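Long-range contacts in tryptophane-5-halogenase (Microbispora sp. ATCC PTA-5024, PDB 5UAO), which probably uses flavin-adenine dinucleotide to chlorinate a peptide-borne tryptophan at carbon 5 during biosynthesis of the lanthipeptide NAI-107: residues V156-G161 with R501-S506; T275-N280 with A314-G319. One frame throughout, in Å; residues are numbered along the deposited sequence.

Overall arrangement
From the N terminus the chain first lays down early strands and helices, among them part of the FAD pocket, then reaches strand 156-159, the first half of contact 1. It later returns to the mixed sheet that strands 104-108 and 116-119 had begun, where strand 274-279 and the end of helix 306-316 meet in contact 2, closing a short loop of 33 residues. Contact 1 closes only after 339 residues, when the chain leaves helix 485-501 and returns to the small hairpin of strands 156-159 and 162-165. Contact 2 is therefore nested inside contact 1. Their centres lie about 31 Å apart and they do not touch: one ties the C-terminal helices to a peripheral hairpin, the other a helix end to a sheet.

Contact 1. Residues V156-G161 with R501-S506; sequences VYRGEG and RGLRQS
L503 lies against the backbone and side chain of V156, and one hydrogen bond fixes the pair: L503 N donates to V156 O at 2.9 Å, with an N-H...O angle of 161°. The leucine also rests its branch point on that carbonyl, L503 CG standing 3.2 Å from V156 O. Its two methyls then part. L503 CD1 meets V156 CG1 at 4.0 Å, a branch that the valine's chi1 of -177° sets opposite its own backbone N, whereas L503 CD2 goes to the guanidinium of R158, 3.8 Å from R158 NH2. With only an alanine here in place of L503, the V156 CG1 methyl and the R158 guanidinium would probably lose the apolar branches they rest on, though the backbone bond does not depend on them.

Y157 turns from the leucine to the chain before it. Its ring lies obliquely over the peptide of R501 and G502, with Y157 CE2 within 3.5 Å of G502 N, and R501 CB lies in the ring plane at the edge. Farther out, Y157 OH hydrogen-bonds L498 O, and R158 NH1 forms a salt bridge with E507, so both polar ends are held by the flanking helices. A second backbone bond joins L503 to V154. The arrangement is an extended linker between helices 485-501 and 505-514, laid beside a strand of a two-stranded antiparallel hairpin.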
# COMPACT_ATOMS: atom_id res chain seq x y z
N VAL A 156 -5.47 14.19 -31.14
CA VAL A 156 -6.23 13.56 -32.21
C VAL A 156 -5.79 14.33 -33.45
O VAL A 156 -5.55 15.55 -33.37
CB VAL A 156 -7.75 13.67 -32.02
CG1 VAL A 156 -8.51 12.92 -33.15
CG2 VAL A 156 -8.18 13.11 -30.67
N TYR A 157 -5.65 13.62 -34.57
CA TYR A 157 -4.97 14.17 -35.77
C TYR A 157 -5.65 13.69 -37.02
O TYR A 157 -6.04 12.52 -37.13
CB TYR A 157 -3.54 13.68 -35.79
CG TYR A 157 -2.78 14.05 -34.53
CD1 TYR A 157 -2.81 13.22 -33.39
CD2 TYR A 157 -2.04 15.25 -34.45
CE1 TYR A 157 -2.12 13.58 -32.23
CE2 TYR A 157 -1.35 15.61 -33.29
CZ TYR A 157 -1.42 14.79 -32.18
OH TYR A 157 -0.74 15.14 -31.05
N ARG A 158 -5.88 14.59 -37.96
CA ARG A 158 -6.32 14.14 -39.26
C ARG A 158 -5.15 13.35 -39.85
O ARG A 158 -4.04 13.86 -39.93
CB ARG A 158 -6.74 15.29 -40.14
CG ARG A 158 -8.26 15.38 -40.29
CD ARG A 158 -8.67 16.71 -40.91
NE ARG A 158 -8.06 17.86 -40.24
CZ ARG A 158 -8.65 19.05 -40.07
NH1 ARG A 158 -9.88 19.27 -40.53
NH2 ARG A 158 -8.01 20.03 -39.43
N GLY A 159 -5.40 12.08 -40.12
CA GLY A 159 -4.44 11.22 -40.79
C GLY A 159 -4.87 11.10 -42.23
O GLY A 159 -5.97 11.54 -42.58
N GLU A 160 -4.01 10.52 -43.06
CA GLU A 160 -4.35 10.30 -44.46
C GLU A 160 -5.59 9.40 -44.58
O GLU A 160 -5.56 8.23 -44.19
CB GLU A 160 -3.17 9.70 -45.23
CG GLU A 160 -3.22 9.95 -46.73
CD GLU A 160 -3.01 11.42 -47.08
OE1 GLU A 160 -3.84 12.26 -46.67
OE2 GLU A 160 -2.00 11.73 -47.76
N GLY A 161 -6.69 9.97 -45.07
CA GLY A 161 -7.95 9.27 -45.16
C GLY A 161 -8.43 8.75 -43.82
O GLY A 161 -8.81 7.58 -43.69
N ARG A 501 0.16 20.27 -33.13
CA ARG A 501 -0.56 19.76 -34.30
C ARG A 501 -1.89 19.07 -33.95
O ARG A 501 -2.64 18.68 -34.85
CB ARG A 501 0.32 18.76 -35.07
CG ARG A 501 1.62 19.41 -35.47
CD ARG A 501 2.31 18.70 -36.59
NE ARG A 501 2.65 17.31 -36.29
CZ ARG A 501 3.75 16.93 -35.64
NH1 ARG A 501 4.60 17.83 -35.18
NH2 ARG A 501 4.00 15.63 -35.43
N GLY A 502 -2.23 18.95 -32.66
CA GLY A 502 -3.48 18.31 -32.28
C GLY A 502 -4.66 19.12 -32.75
O GLY A 502 -4.59 20.32 -32.90
N LEU A 503 -5.77 18.45 -32.97
CA LEU A 503 -7.02 19.14 -33.33
C LEU A 503 -7.51 19.99 -32.12
O LEU A 503 -7.11 19.78 -30.98
CB LEU A 503 -8.07 18.11 -33.76
CG LEU A 503 -7.74 17.25 -35.03
CD1 LEU A 503 -8.86 16.30 -35.32
CD2 LEU A 503 -7.48 18.13 -36.23
N ARG A 504 -8.34 20.96 -32.40
CA ARG A 504 -9.20 21.55 -31.39
C ARG A 504 -10.15 20.53 -30.94
O ARG A 504 -10.57 19.68 -31.77
CB ARG A 504 -9.97 22.70 -31.95
CG ARG A 504 -9.04 23.83 -32.32
CD ARG A 504 -8.32 24.44 -31.13
NE ARG A 504 -7.51 25.56 -31.61
CZ ARG A 504 -6.51 26.15 -30.92
NH1 ARG A 504 -6.18 25.75 -29.70
NH2 ARG A 504 -5.85 27.15 -31.45
N GLN A 505 -10.61 20.64 -29.69
CA GLN A 505 -11.45 19.55 -29.14
C GLN A 505 -12.74 19.33 -29.94
O GLN A 505 -13.20 18.19 -30.13
CB GLN A 505 -11.74 19.78 -27.63
CG GLN A 505 -12.79 18.88 -27.11
CD GLN A 505 -13.03 18.89 -25.59
OE1 GLN A 505 -12.75 19.85 -24.83
NE2 GLN A 505 -13.62 17.85 -25.19
N SER A 506 -13.35 20.41 -30.38
CA SER A 506 -14.68 20.33 -30.85
C SER A 506 -14.70 19.43 -32.16
O SER A 506 -15.59 18.53 -32.32
CB SER A 506 -15.22 21.75 -31.11
OG SER A 506 -16.56 21.64 -31.60

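Contact 2. Residues T275-N280 with A314-G319; sequences TATTMN and ARRFPG
R316 reaches from the end of its helix across both M279 and T277, and its aliphatic part and its charged head have separate work. At the root, R316 CB lies 4.1 Å from M279 CE. The next atom, R316 CG, is set opposite the backbone N by a chi1 of 179°; it meets M279 SD at 4.0 Å and also stands 3.5 Å above the plane of the F317 ring, displaced toward the rim. A bend at chi2 (68°) then turns the chain toward T277. There R316 NE is 4.0 Å from the threonine methyl, T277 CG2, and the terminal R316 NH2 is closer to it, at 3.8 Å. F317 CZ lies over one face of the guanidinium, again toward its rim, so the phenylalanine accompanies the arginine from CG to its head.

A long, flexible arginine suits this place because its methylenes can pack on apolar neighbours while its guanidinium reaches E108, where R316 NH2 forms a salt bridge with E108 OE2. The other carboxylate oxygen, E108 OE1, is hydrogen-bonded to T277 OG1, so E108 joins strand and helix through their side chains. T277 OG1 also lies near the plane of the F317 ring, 4.0 Å from F317 CZ at its edge. The beta-branched threonine thus offers a methyl to R316 and a hydroxyl to E108.

Methionine, bent at chi2 and chi3, is pliant enough to fit its thioether beside both partners: M279 SD is 4.2 Å from F317 CE2. On the neighbouring strand 282-288, C284 touches both M279 and F317, and L295 of strand 293-299 also meets the phenylalanine. The arrangement is that of a helix's C-terminal end packed on one face of a mixed beta-sheet, within the flavin-dependent tryptophan halogenase fold.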
# COMPACT_ATOMS: atom_id res chain seq x y z
N THR A 275 -10.87 24.06 -15.14
CA THR A 275 -10.05 25.17 -14.64
C THR A 275 -10.41 25.38 -13.16
O THR A 275 -11.61 25.29 -12.77
CB THR A 275 -10.30 26.45 -15.46
OG1 THR A 275 -10.00 26.21 -16.84
CG2 THR A 275 -9.45 27.64 -14.95
N ALA A 276 -9.40 25.63 -12.35
CA ALA A 276 -9.56 25.99 -10.94
C ALA A 276 -8.90 27.33 -10.75
O ALA A 276 -7.66 27.45 -10.91
CB ALA A 276 -8.88 24.96 -10.07
N THR A 277 -9.73 28.33 -10.43
CA THR A 277 -9.29 29.73 -10.38
C THR A 277 -9.38 30.25 -8.95
O THR A 277 -10.47 30.21 -8.35
CB THR A 277 -10.22 30.57 -11.31
OG1 THR A 277 -10.10 30.12 -12.68
CG2 THR A 277 -9.93 31.99 -11.31
N THR A 278 -8.32 30.83 -8.46
CA THR A 278 -8.31 31.36 -7.08
C THR A 278 -9.23 32.60 -7.06
O THR A 278 -9.19 33.41 -7.98
CB THR A 278 -6.93 31.74 -6.67
OG1 THR A 278 -6.05 30.61 -6.68
CG2 THR A 278 -6.87 32.28 -5.21
N MET A 279 -10.05 32.73 -5.99
CA MET A 279 -11.02 33.76 -5.82
C MET A 279 -10.76 34.35 -4.41
O MET A 279 -9.87 33.88 -3.69
CB MET A 279 -12.45 33.18 -5.88
CG MET A 279 -12.85 32.49 -7.21
SD MET A 279 -13.00 33.71 -8.53
CE MET A 279 -14.67 34.24 -8.25
N ASN A 280 -11.46 35.41 -4.07
CA ASN A 280 -11.11 36.14 -2.83
C ASN A 280 -11.36 35.33 -1.56
O ASN A 280 -10.65 35.48 -0.56
CB ASN A 280 -11.86 37.47 -2.76
CG ASN A 280 -11.39 38.48 -3.82
OD1 ASN A 280 -10.27 38.42 -4.27
ND2 ASN A 280 -12.25 39.44 -4.17
N ALA A 314 -19.42 37.27 -10.97
CA ALA A 314 -19.77 38.08 -12.13
C ALA A 314 -18.71 39.13 -12.47
O ALA A 314 -18.49 39.43 -13.64
CB ALA A 314 -21.17 38.68 -11.99
N ARG A 315 -17.99 39.67 -11.48
CA ARG A 315 -16.85 40.48 -11.85
C ARG A 315 -15.78 39.69 -12.56
O ARG A 315 -15.18 40.19 -13.54
CB ARG A 315 -16.25 41.22 -10.64
CG ARG A 315 -17.15 42.38 -10.15
CD ARG A 315 -16.45 43.27 -9.09
NE ARG A 315 -16.03 42.52 -7.88
CZ ARG A 315 -16.85 42.24 -6.85
NH1 ARG A 315 -18.09 42.64 -6.85
NH2 ARG A 315 -16.40 41.58 -5.78
N ARG A 316 -15.46 38.50 -12.03
CA ARG A 316 -14.34 37.75 -12.53
C ARG A 316 -14.66 37.08 -13.90
O ARG A 316 -13.77 36.86 -14.71
CB ARG A 316 -13.88 36.71 -11.48
CG ARG A 316 -12.72 35.87 -11.92
CD ARG A 316 -11.41 36.67 -12.05
NE ARG A 316 -10.32 35.81 -12.52
CZ ARG A 316 -10.24 35.28 -13.75
NH1 ARG A 316 -11.17 35.47 -14.69
NH2 ARG A 316 -9.19 34.52 -14.07
N PHE A 317 -15.93 36.73 -14.10
CA PHE A 317 -16.42 35.95 -15.25
C PHE A 317 -17.66 36.67 -15.82
O PHE A 317 -18.79 36.16 -15.76
CB PHE A 317 -16.78 34.54 -14.84
CG PHE A 317 -15.64 33.76 -14.29
CD1 PHE A 317 -14.68 33.19 -15.12
CD2 PHE A 317 -15.48 33.61 -12.91
CE1 PHE A 317 -13.59 32.45 -14.61
CE2 PHE A 317 -14.40 32.82 -12.40
CZ PHE A 317 -13.47 32.26 -13.26
N PRO A 318 -17.45 37.82 -16.43
CA PRO A 318 -18.58 38.66 -16.86
C PRO A 318 -19.46 37.93 -17.83
O PRO A 318 -18.98 37.27 -18.74
CB PRO A 318 -17.89 39.83 -17.57
CG PRO A 318 -16.56 39.92 -16.91
CD PRO A 318 -16.15 38.47 -16.78
N GLY A 319 -20.74 38.00 -17.56
CA GLY A 319 -21.76 37.31 -18.35
C GLY A 319 -22.29 36.07 -17.71
O GLY A 319 -23.19 35.45 -18.23